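Local coordinates for protein 3-dehydroquinate dehydratase (Clostridium difficile, PDB 4H3D) that catalyses the cis-dehydration of 3-dehydroquinate to 3-dehydroshikimate through an imine formed on an active-site lysine, the third step of the chorismate pathway, at residues B[52-62]-B[91-100]; B[79-90]-B[113-122]. One frame throughout, in Å; residues are numbered along the deposited sequence.

Contact 1: residues B[52-62]-B[91-100]; sequences RVDFFENVENI and GGEKLISRDY
The Glu-93 side chain lies over one face of the Phe-55 ring, with CG 3.6 Å from the ring centroid as a CH-pi contact and the carboxylate stacked nearly flat on the ring, 12° between their planes. A bend at chi2 (-72°) folds the acid back along the ring. Just beside it, Asp-54 is gripped side-on by Arg-52: NE donates to OD1 and NH2 to OD2, both into syn lone pairs and almost straight. OD2 also accepts the backbone N of Glu-93 at 3.2 Å on its anti side, and OD1 takes the N of Arg-86, so four N-H donors hold the carboxylate, and through Glu-93 N and Arg-86 N it joins its own loop to the one after strand 81-84. Water 1 links Gly-91 O to Glu-93 OE2.

Farther along, Lys-94 runs past Val-59 (CG1 to Lys-94 CG 3.8 Å) and reaches Glu-60, where NZ forms a salt bridge with OE1 at 2.8 Å, coming from above the carboxylate plane. The last tie is the hydroxyl of Tyr-100, which donates to Val-59 O at 2.6 Å in the carbonyl plane. With CG anti to N (chi1 -173°), the ring swings from the first turn of helix 98-110, which Ser-97 caps, to the turn leading into helix 62-76. These are neighbouring beta-alpha loops of a TIM barrel, meeting beside the dehydroquinate site to which Arg-52 belongs.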
loop_
_atom_site.group_PDB
_atom_site.type_symbol
_atom_site.label_atom_id
_atom_site.label_comp_id
_atom_site.label_asym_id
_atom_site.label_seq_id
_atom_site.Cartn_x
_atom_site.Cartn_y
_atom_site.Cartn_z
ATOM N N ARG B 52 -3.577 21.315 14.998
ATOM C CA ARG B 52 -3.999 22.148 13.881
ATOM C C ARG B 52 -4.715 23.316 14.493
ATOM O O ARG B 52 -5.933 23.324 14.598
ATOM C CB ARG B 52 -4.939 21.389 12.931
ATOM C CG ARG B 52 -4.228 20.497 11.910
ATOM C CD ARG B 52 -3.602 21.327 10.826
ATOM N NE ARG B 52 -4.615 22.169 10.173
ATOM C CZ ARG B 52 -5.366 21.784 9.142
ATOM N NH1 ARG B 52 -5.218 20.567 8.624
ATOM N NH2 ARG B 52 -6.267 22.621 8.621
ATOM N N VAL B 53 -3.921 24.314 14.876
ATOM C CA VAL B 53 -4.393 25.481 15.608
ATOM C C VAL B 53 -5.298 26.403 14.779
ATOM O O VAL B 53 -6.060 27.185 15.341
ATOM C CB VAL B 53 -3.186 26.253 16.190
ATOM C CG1 VAL B 53 -2.435 26.988 15.087
ATOM C CG2 VAL B 53 -3.623 27.221 17.295
ATOM N N ASP B 54 -5.231 26.314 13.454
ATOM C CA ASP B 54 -6.138 27.127 12.603
ATOM C C ASP B 54 -7.623 26.782 12.839
ATOM O O ASP B 54 -8.479 27.567 12.486
ATOM C CB ASP B 54 -5.796 27.016 11.123
ATOM C CG ASP B 54 -5.739 25.593 10.645
ATOM O OD1 ASP B 54 -4.790 24.859 11.041
ATOM O OD2 ASP B 54 -6.614 25.215 9.847
ATOM N N PHE B 55 -7.928 25.617 13.434
ATOM C CA PHE B 55 -9.337 25.280 13.816
ATOM C C PHE B 55 -9.748 25.956 15.137
ATOM O O PHE B 55 -10.937 26.142 15.418
ATOM C CB PHE B 55 -9.553 23.769 14.004
ATOM C CG PHE B 55 -9.622 22.966 12.716
ATOM C CD1 PHE B 55 -10.853 22.747 12.075
ATOM C CD2 PHE B 55 -8.489 22.376 12.188
ATOM C CE1 PHE B 55 -10.928 21.992 10.912
ATOM C CE2 PHE B 55 -8.555 21.611 11.011
ATOM C CZ PHE B 55 -9.773 21.417 10.379
ATOM N N PHE B 56 -8.771 26.295 15.962
ATOM C CA PHE B 56 -9.045 26.913 17.267
ATOM C C PHE B 56 -9.693 28.300 17.070
ATOM O O PHE B 56 -9.083 29.192 16.474
ATOM C CB PHE B 56 -7.750 26.994 18.061
ATOM C CG PHE B 56 -7.899 27.585 19.428
ATOM C CD1 PHE B 56 -8.840 27.083 20.328
ATOM C CD2 PHE B 56 -7.055 28.613 19.844
ATOM C CE1 PHE B 56 -8.968 27.628 21.607
ATOM C CE2 PHE B 56 -7.186 29.171 21.139
ATOM C CZ PHE B 56 -8.133 28.665 22.013
ATOM N N GLU B 57 -10.917 28.477 17.574
ATOM C CA GLU B 57 -11.662 29.747 17.357
ATOM C C GLU B 57 -10.973 30.998 17.887
ATOM O O GLU B 57 -11.134 32.075 17.314
ATOM C CB GLU B 57 -13.105 29.666 17.892
ATOM C CG GLU B 57 -13.962 28.685 17.115
ATOM C CD GLU B 57 -15.430 28.722 17.487
ATOM O OE1 GLU B 57 -16.218 28.066 16.776
ATOM O OE2 GLU B 57 -15.796 29.396 18.473
ATOM N N ASN B 58 -10.210 30.874 18.970
ATOM C CA ASN B 58 -9.504 32.038 19.515
ATOM C C ASN B 58 -8.037 32.128 19.096
ATOM O O ASN B 58 -7.236 32.736 19.798
ATOM C CB ASN B 58 -9.638 32.043 21.049
ATOM C CG ASN B 58 -11.074 32.213 21.501
ATOM O OD1 ASN B 58 -11.866 32.873 20.837
ATOM N ND2 ASN B 58 -11.418 31.611 22.632
ATOM N N VAL B 59 -7.700 31.570 17.919
ATOM C CA VAL B 59 -6.308 31.532 17.443
ATOM C C VAL B 59 -5.671 32.917 17.355
ATOM O O VAL B 59 -4.464 33.047 17.485
ATOM C CB VAL B 59 -6.158 30.773 16.075
ATOM C CG1 VAL B 59 -6.906 31.480 14.962
ATOM C CG2 VAL B 59 -4.656 30.598 15.687
ATOM N N GLU B 60 -6.481 33.953 17.148
ATOM C CA GLU B 60 -5.954 35.325 17.027
ATOM C C GLU B 60 -5.519 35.950 18.359
ATOM O O GLU B 60 -4.919 37.025 18.377
ATOM C CB GLU B 60 -6.966 36.223 16.328
ATOM C CG GLU B 60 -7.172 35.864 14.873
ATOM C CD GLU B 60 -8.343 36.599 14.268
ATOM O OE1 GLU B 60 -9.503 36.322 14.665
ATOM O OE2 GLU B 60 -8.104 37.427 13.380
ATOM N N ASN B 61 -5.811 35.275 19.467
ATOM C CA ASN B 61 -5.394 35.732 20.772
ATOM C C ASN B 61 -4.291 34.814 21.308
ATOM O O ASN B 61 -4.551 33.680 21.749
ATOM C CB ASN B 61 -6.567 35.768 21.704
ATOM C CG ASN B 61 -6.265 36.511 22.959
ATOM O OD1 ASN B 61 -5.517 36.039 23.802
ATOM N ND2 ASN B 61 -6.843 37.712 23.095
ATOM N N ILE B 62 -3.063 35.317 21.270
ATOM C CA ILE B 62 -1.900 34.518 21.625
ATOM C C ILE B 62 -1.976 33.962 23.051
ATOM O O ILE B 62 -1.556 32.842 23.302
ATOM C CB ILE B 62 -0.580 35.324 21.399
ATOM C CG1 ILE B 62 0.630 34.410 21.510
ATOM C CG2 ILE B 62 -0.476 36.483 22.368
ATOM C CD1 ILE B 62 0.624 33.312 20.511
ATOM N N GLY B 91 -5.593 24.976 2.412
ATOM C CA GLY B 91 -6.622 24.124 2.997
ATOM C C GLY B 91 -7.130 24.477 4.381
ATOM O O GLY B 91 -8.018 23.789 4.913
ATOM N N GLY B 92 -6.610 25.561 4.950
ATOM C CA GLY B 92 -6.936 25.964 6.310
ATOM C C GLY B 92 -8.288 26.585 6.555
ATOM O O GLY B 92 -9.018 26.899 5.636
ATOM N N GLU B 93 -8.559 26.835 7.832
ATOM C CA GLU B 93 -9.863 27.313 8.303
ATOM C C GLU B 93 -10.004 28.797 8.633
ATOM O O GLU B 93 -11.111 29.278 8.750
ATOM C CB GLU B 93 -10.182 26.557 9.602
ATOM C CG GLU B 93 -10.189 25.054 9.441
ATOM C CD GLU B 93 -11.393 24.571 8.658
ATOM O OE1 GLU B 93 -12.504 25.111 8.897
ATOM O OE2 GLU B 93 -11.234 23.646 7.818
ATOM N N LYS B 94 -8.899 29.509 8.791
ATOM C CA LYS B 94 -8.958 30.865 9.301
ATOM C C LYS B 94 -7.997 31.833 8.618
ATOM O O LYS B 94 -6.797 31.570 8.517
ATOM C CB LYS B 94 -8.618 30.782 10.795
ATOM C CG LYS B 94 -8.533 32.075 11.534
ATOM C CD LYS B 94 -9.881 32.756 11.685
ATOM C CE LYS B 94 -9.699 33.962 12.587
ATOM N NZ LYS B 94 -10.960 34.668 12.861
ATOM N N LEU B 95 -8.533 32.956 8.147
ATOM C CA LEU B 95 -7.703 34.002 7.559
ATOM C C LEU B 95 -7.004 34.787 8.673
ATOM O O LEU B 95 -7.652 35.216 9.633
ATOM C CB LEU B 95 -8.546 34.987 6.739
ATOM C CG LEU B 95 -9.221 34.489 5.459
ATOM C CD1 LEU B 95 -10.188 35.550 4.929
ATOM C CD2 LEU B 95 -8.171 34.116 4.393
ATOM N N ILE B 96 -5.684 34.939 8.555
ATOM C CA ILE B 96 -4.904 35.796 9.461
ATOM C C ILE B 96 -3.846 36.532 8.652
ATOM O O ILE B 96 -3.540 36.155 7.503
ATOM C CB ILE B 96 -4.211 35.027 10.626
ATOM C CG1 ILE B 96 -3.175 34.043 10.081
ATOM C CG2 ILE B 96 -5.253 34.365 11.513
ATOM C CD1 ILE B 96 -2.341 33.330 11.170
ATOM N N SER B 97 -3.261 37.562 9.245
ATOM C CA SER B 97 -2.262 38.319 8.550
ATOM C C SER B 97 -0.932 37.591 8.518
ATOM O O SER B 97 -0.678 36.658 9.288
ATOM C CB SER B 97 -2.064 39.704 9.192
ATOM O OG SER B 97 -1.392 39.604 10.440
ATOM N N ARG B 98 -0.094 38.040 7.602
ATOM C CA ARG B 98 1.254 37.550 7.421
ATOM C C ARG B 98 2.073 37.830 8.687
ATOM O O ARG B 98 2.820 36.973 9.170
ATOM C CB ARG B 98 1.826 38.285 6.209
ATOM C CG ARG B 98 3.273 38.110 5.911
ATOM C CD ARG B 98 3.488 38.566 4.474
ATOM N NE ARG B 98 2.627 37.767 3.613
ATOM C CZ ARG B 98 3.001 36.618 3.065
ATOM N NH1 ARG B 98 4.230 36.183 3.260
ATOM N NH2 ARG B 98 2.155 35.918 2.314
ATOM N N ASP B 99 1.906 39.031 9.225
ATOM C CA ASP B 99 2.591 39.429 10.444
ATOM C C ASP B 99 2.154 38.566 11.625
ATOM O O ASP B 99 2.991 38.171 12.434
ATOM C CB ASP B 99 2.358 40.912 10.752
ATOM C CG ASP B 99 3.165 41.833 9.843
ATOM O OD1 ASP B 99 4.162 41.380 9.238
ATOM O OD2 ASP B 99 2.806 43.010 9.745
ATOM N N TYR B 100 0.857 38.261 11.726
ATOM C CA TYR B 100 0.401 37.434 12.841
ATOM C C TYR B 100 0.871 35.988 12.673
ATOM O O TYR B 100 1.166 35.326 13.645
ATOM C CB TYR B 100 -1.117 37.482 13.058
ATOM C CG TYR B 100 -1.508 36.740 14.330
ATOM C CD1 TYR B 100 -1.089 37.206 15.579
ATOM C CD2 TYR B 100 -2.259 35.573 14.285
ATOM C CE1 TYR B 100 -1.409 36.526 16.745
ATOM C CE2 TYR B 100 -2.590 34.889 15.448
ATOM C CZ TYR B 100 -2.160 35.380 16.678
ATOM O OH TYR B 100 -2.488 34.711 17.835
HETATM O O HOH W 1 -8.981 22.814 7.152
HETATM O O HOH W 2 -12.540 32.686 14.533
#

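Contact 2: residues B[79-90]-B[113-122]; sequences IPLLFTFRSVVE and LVDLIDVELF. With SHL (5-hydroxy-6-methyl-4-oxo-4H-pyran-2-carboxylic acid), chain I.
This is a parallel strand pairing in the wall of the TIM barrel, strands 81-84 and 116-120 of one beta-alpha-beta unit, with a charged network at their C-terminal ends, facing the substrate pocket. Leu-82 lies beside Leu-116 and Phe-83 beside Ile-117. Phe-83 N donates to Leu-116 O at 2.8 Å, and Phe-83 O accepts Asp-118 N. Where the pairing starts, Leu-81 O accepts two amides, those of Asp-115 and Leu-116, while Leu-81 N donates a hydrogen bond to Asp-115 OD2 at 2.9 Å; that carboxylate is also salt-bridged to Arg-73 and Lys-11. In the apolar packing, Phe-83 CB lies 3.8 Å from Val-114 CG1 on one face, and Leu-82 CD1 3.7 Å from Leu-116 CB on the other.

Just past strand 81-84, Arg-86 bends at chi2 and chi3 (59° and 66°), which turns its guanidinium back toward strand 116-120. NH1 and NH2 grip Asp-118 end-on, NH2 to OD2 at 2.8 Å, each approaching from above the carboxylate plane. NH1 also reaches the anti lone pair of Glu-120 OE2 at 3.1 Å. The same OE2 takes Ser-87 N on its syn side, and Ser-87 OG donates to OE1. Thr-84 CG2 lies over one guanidinium face, and Thr-84 OG1 is hydrogen-bonded to Glu-50. Two acids thus fix the rotation of Arg-86 and probably offset its charge, while NH2 still donates to OAC of the bound pyranone (SHL) at 3.2 Å, in keeping with the role of this arginine in binding dehydroquinate.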
loop_
_atom_site.group_PDB
_atom_site.type_symbol
_atom_site.label_atom_id
_atom_site.label_comp_id
_atom_site.label_asym_id
_atom_site.label_seq_id
_atom_site.Cartn_x
_atom_site.Cartn_y
_atom_site.Cartn_z
ATOM N N ILE B 79 4.996 13.108 24.621
ATOM C CA ILE B 79 4.715 12.795 23.212
ATOM C C ILE B 79 5.141 14.014 22.367
ATOM O O ILE B 79 4.798 15.144 22.706
ATOM C CB ILE B 79 3.216 12.490 22.988
ATOM C CG1 ILE B 79 2.832 11.185 23.674
ATOM C CG2 ILE B 79 2.907 12.363 21.502
ATOM C CD1 ILE B 79 1.344 10.838 23.565
ATOM N N PRO B 80 5.917 13.798 21.290
ATOM C CA PRO B 80 6.283 14.961 20.475
ATOM C C PRO B 80 5.050 15.716 19.959
ATOM O O PRO B 80 4.084 15.093 19.523
ATOM C CB PRO B 80 7.058 14.350 19.313
ATOM C CG PRO B 80 7.664 13.070 19.882
ATOM C CD PRO B 80 6.736 12.609 20.987
ATOM N N LEU B 81 5.089 17.043 20.028
ATOM C CA LEU B 81 3.978 17.872 19.589
ATOM C C LEU B 81 4.394 18.758 18.429
ATOM O O LEU B 81 5.379 19.525 18.529
ATOM C CB LEU B 81 3.479 18.747 20.747
ATOM C CG LEU B 81 2.317 19.694 20.467
ATOM C CD1 LEU B 81 1.075 18.928 20.079
ATOM C CD2 LEU B 81 2.037 20.562 21.718
ATOM N N LEU B 82 3.646 18.645 17.335
ATOM C CA LEU B 82 3.821 19.481 16.130
ATOM C C LEU B 82 2.765 20.586 16.149
ATOM O O LEU B 82 1.582 20.303 16.312
ATOM C CB LEU B 82 3.639 18.623 14.870
ATOM C CG LEU B 82 3.424 19.351 13.518
ATOM C CD1 LEU B 82 4.608 20.290 13.183
ATOM C CD2 LEU B 82 3.169 18.321 12.388
ATOM N N PHE B 83 3.196 21.836 15.987
ATOM C CA PHE B 83 2.296 22.995 15.970
ATOM C C PHE B 83 2.153 23.430 14.528
ATOM O O PHE B 83 3.147 23.714 13.875
ATOM C CB PHE B 83 2.890 24.122 16.802
ATOM C CG PHE B 83 2.018 25.330 16.901
ATOM C CD1 PHE B 83 0.944 25.342 17.747
ATOM C CD2 PHE B 83 2.293 26.469 16.163
ATOM C CE1 PHE B 83 0.120 26.476 17.861
ATOM C CE2 PHE B 83 1.483 27.607 16.281
ATOM C CZ PHE B 83 0.400 27.597 17.137
ATOM N N THR B 84 0.917 23.457 14.026
ATOM C CA THR B 84 0.647 23.803 12.629
ATOM C C THR B 84 -0.526 24.767 12.461
ATOM O O THR B 84 -1.659 24.428 12.785
ATOM C CB THR B 84 0.285 22.533 11.766
ATOM O OG1 THR B 84 1.361 21.573 11.810
ATOM C CG2 THR B 84 0.022 22.934 10.274
ATOM N N PHE B 85 -0.254 25.969 11.951
ATOM C CA PHE B 85 -1.334 26.860 11.512
ATOM C C PHE B 85 -1.347 26.713 9.993
ATOM O O PHE B 85 -0.431 27.185 9.313
ATOM C CB PHE B 85 -1.129 28.340 11.880
ATOM C CG PHE B 85 -2.305 29.223 11.464
ATOM C CD1 PHE B 85 -2.471 29.614 10.151
ATOM C CD2 PHE B 85 -3.262 29.593 12.385
ATOM C CE1 PHE B 85 -3.575 30.380 9.773
ATOM C CE2 PHE B 85 -4.343 30.354 12.016
ATOM C CZ PHE B 85 -4.499 30.744 10.715
ATOM N N ARG B 86 -2.346 25.990 9.478
ATOM C CA ARG B 86 -2.510 25.762 8.045
ATOM C C ARG B 86 -3.287 26.936 7.469
ATOM O O ARG B 86 -4.400 27.215 7.897
ATOM C CB ARG B 86 -3.266 24.437 7.825
ATOM C CG ARG B 86 -3.439 24.028 6.378
ATOM C CD ARG B 86 -2.098 23.844 5.617
ATOM N NE ARG B 86 -1.302 22.719 6.111
ATOM C CZ ARG B 86 -0.067 22.798 6.610
ATOM N NH1 ARG B 86 0.580 23.965 6.665
ATOM N NH2 ARG B 86 0.546 21.689 7.010
ATOM N N SER B 87 -2.691 27.651 6.522
ATOM C CA SER B 87 -3.346 28.826 5.965
ATOM C C SER B 87 -4.470 28.441 4.997
ATOM O O SER B 87 -4.511 27.323 4.452
ATOM C CB SER B 87 -2.323 29.748 5.270
ATOM O OG SER B 87 -2.003 29.260 3.982
ATOM N N VAL B 88 -5.386 29.377 4.805
ATOM C CA VAL B 88 -6.539 29.185 3.933
ATOM C C VAL B 88 -6.140 28.756 2.533
ATOM O O VAL B 88 -6.761 27.867 1.958
ATOM C CB VAL B 88 -7.399 30.469 3.862
ATOM C CG1 VAL B 88 -8.466 30.360 2.760
ATOM C CG2 VAL B 88 -8.040 30.759 5.229
ATOM N N VAL B 89 -5.078 29.345 1.995
ATOM C CA VAL B 89 -4.673 29.025 0.630
ATOM C C VAL B 89 -4.211 27.579 0.499
ATOM O O VAL B 89 -4.231 27.027 -0.589
ATOM C CB VAL B 89 -3.572 29.981 0.099
ATOM C CG1 VAL B 89 -3.996 31.418 0.297
ATOM C CG2 VAL B 89 -2.245 29.716 0.776
ATOM N N GLU B 90 -3.810 26.958 1.609
ATOM C CA GLU B 90 -3.372 25.572 1.569
ATOM C C GLU B 90 -4.309 24.616 2.343
ATOM O O GLU B 90 -3.879 23.597 2.844
ATOM C CB GLU B 90 -1.888 25.474 1.994
ATOM C CG GLU B 90 -1.011 26.264 1.001
ATOM C CD GLU B 90 0.465 25.970 1.076
ATOM O OE1 GLU B 90 0.860 24.800 1.299
ATOM O OE2 GLU B 90 1.244 26.928 0.872
ATOM N N LEU B 113 7.312 24.575 24.579
ATOM C CA LEU B 113 6.292 23.523 24.692
ATOM C C LEU B 113 6.041 22.727 23.403
ATOM O O LEU B 113 5.394 21.678 23.458
ATOM C CB LEU B 113 4.965 24.119 25.188
ATOM C CG LEU B 113 5.024 24.843 26.536
ATOM C CD1 LEU B 113 3.635 25.323 26.954
ATOM C CD2 LEU B 113 5.618 23.936 27.613
ATOM N N VAL B 114 6.521 23.217 22.252
ATOM C CA VAL B 114 6.352 22.484 20.972
ATOM C C VAL B 114 7.683 21.943 20.475
ATOM O O VAL B 114 8.725 22.593 20.605
ATOM C CB VAL B 114 5.669 23.349 19.863
ATOM C CG1 VAL B 114 4.266 23.790 20.319
ATOM C CG2 VAL B 114 6.506 24.548 19.486
ATOM N N ASP B 115 7.642 20.754 19.897
ATOM C CA ASP B 115 8.837 20.066 19.427
ATOM C C ASP B 115 9.124 20.334 17.958
ATOM O O ASP B 115 10.294 20.302 17.536
ATOM C CB ASP B 115 8.671 18.582 19.689
ATOM C CG ASP B 115 8.479 18.299 21.142
ATOM O OD1 ASP B 115 9.437 18.528 21.906
ATOM O OD2 ASP B 115 7.376 17.874 21.534
ATOM N N LEU B 116 8.052 20.561 17.191
ATOM C CA LEU B 116 8.127 20.910 15.769
ATOM C C LEU B 116 7.062 21.934 15.426
ATOM O O LEU B 116 6.033 22.026 16.095
ATOM C CB LEU B 116 7.858 19.703 14.847
ATOM C CG LEU B 116 8.480 18.348 15.152
ATOM C CD1 LEU B 116 7.553 17.524 16.055
ATOM C CD2 LEU B 116 8.733 17.589 13.871
ATOM N N ILE B 117 7.314 22.693 14.368
ATOM C CA ILE B 117 6.327 23.600 13.809
ATOM C C ILE B 117 6.301 23.381 12.312
ATOM O O ILE B 117 7.310 22.984 11.733
ATOM C CB ILE B 117 6.612 25.114 14.090
ATOM C CG1 ILE B 117 8.013 25.520 13.598
ATOM C CG2 ILE B 117 6.450 25.405 15.545
ATOM C CD1 ILE B 117 8.263 27.071 13.618
ATOM N N ASP B 118 5.151 23.639 11.698
ATOM C CA ASP B 118 5.001 23.505 10.244
ATOM C C ASP B 118 4.864 24.902 9.652
ATOM O O ASP B 118 3.944 25.647 10.013
ATOM C CB ASP B 118 3.790 22.603 9.909
ATOM C CG ASP B 118 3.470 22.530 8.396
ATOM O OD1 ASP B 118 3.401 23.590 7.747
ATOM O OD2 ASP B 118 3.204 21.412 7.880
ATOM N N VAL B 119 5.811 25.274 8.787
ATOM C CA VAL B 119 5.764 26.564 8.114
ATOM C C VAL B 119 5.628 26.332 6.593
ATOM O O VAL B 119 6.262 25.462 6.030
ATOM C CB VAL B 119 6.992 27.455 8.463
ATOM C CG1 VAL B 119 7.144 27.572 9.992
ATOM C CG2 VAL B 119 8.234 26.920 7.880
ATOM N N GLU B 120 4.797 27.131 5.946
ATOM C CA GLU B 120 4.509 26.961 4.525
ATOM C C GLU B 120 5.517 27.646 3.598
ATOM O O GLU B 120 5.773 28.842 3.738
ATOM C CB GLU B 120 3.099 27.487 4.256
ATOM C CG GLU B 120 2.053 26.642 4.886
ATOM C CD GLU B 120 0.727 27.357 5.066
ATOM O OE1 GLU B 120 0.628 28.549 4.696
ATOM O OE2 GLU B 120 -0.205 26.723 5.594
ATOM N N LEU B 121 6.064 26.878 2.644
ATOM C CA LEU B 121 6.999 27.391 1.625
ATOM C C LEU B 121 6.472 28.677 0.948
ATOM O O LEU B 121 7.219 29.624 0.694
ATOM C CB LEU B 121 7.210 26.329 0.547
ATOM C CG LEU B 121 8.196 26.662 -0.574
ATOM C CD1 LEU B 121 9.601 26.889 -0.016
ATOM C CD2 LEU B 121 8.197 25.568 -1.627
ATOM N N PHE B 122 5.183 28.682 0.677
ATOM C CA PHE B 122 4.528 29.749 -0.054
ATOM C C PHE B 122 4.510 31.114 0.680
ATOM O O PHE B 122 4.254 32.143 0.065
ATOM C CB PHE B 122 3.098 29.292 -0.452
ATOM C CG PHE B 122 2.582 29.936 -1.710
ATOM C CD1 PHE B 122 3.176 29.645 -2.937
ATOM C CD2 PHE B 122 1.482 30.769 -1.693
ATOM C CE1 PHE B 122 2.712 30.200 -4.106
ATOM C CE2 PHE B 122 1.008 31.340 -2.863
ATOM C CZ PHE B 122 1.622 31.058 -4.075
HETATM O OAD SHL I . -3.146 13.633 6.053
HETATM C CAH SHL I . -3.477 14.504 5.210
HETATM O OAA SHL I . -4.479 14.341 4.468
HETATM C CAK SHL I . -2.679 15.710 5.112
HETATM O OAG SHL I . -1.542 15.842 5.978
HETATM C CAF SHL I . -0.872 17.081 6.039
HETATM C CAL SHL I . 0.114 17.241 6.956
HETATM C CAJ SHL I . -1.326 18.072 5.242
HETATM O OAC SHL I . -0.738 19.265 5.288
HETATM C CAI SHL I . -2.371 17.878 4.384
HETATM C CAE SHL I . -3.035 16.717 4.313
HETATM O OAB SHL I . -2.763 18.861 3.588
HETATM O O HOH W 3 2.399 27.069 11.749
HETATM O O HOH W 4 1.981 26.663 8.306
HETATM O O HOH W 5 3.542 26.165 0.801
HETATM O O HOH W 6 0.786 29.344 2.221
#

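Overall arrangement
Contact 2 is buried, its centre about 7 Å from that of the chain, whereas contact 1 lies near the surface, about 17 Å out. Contact 2 depends on strand-to-strand amide bonds and apolar packing that give way to a charged cluster at the pocket; contact 1 joins loops, and each of its polar ties across them involves at least one side chain, among them a solvent-side salt bridge and a tyrosine hydroxyl. Their segments alternate along the chain and meet directly: Val-53 N lies 3.1 Å from Thr-84 O, Gly-92 N 2.8 Å from Ser-87 O, both probable hydrogen bonds, and Ile-96 packs on Phe-85. Helix 98-110, entered in contact 1, connects the two strands of contact 2.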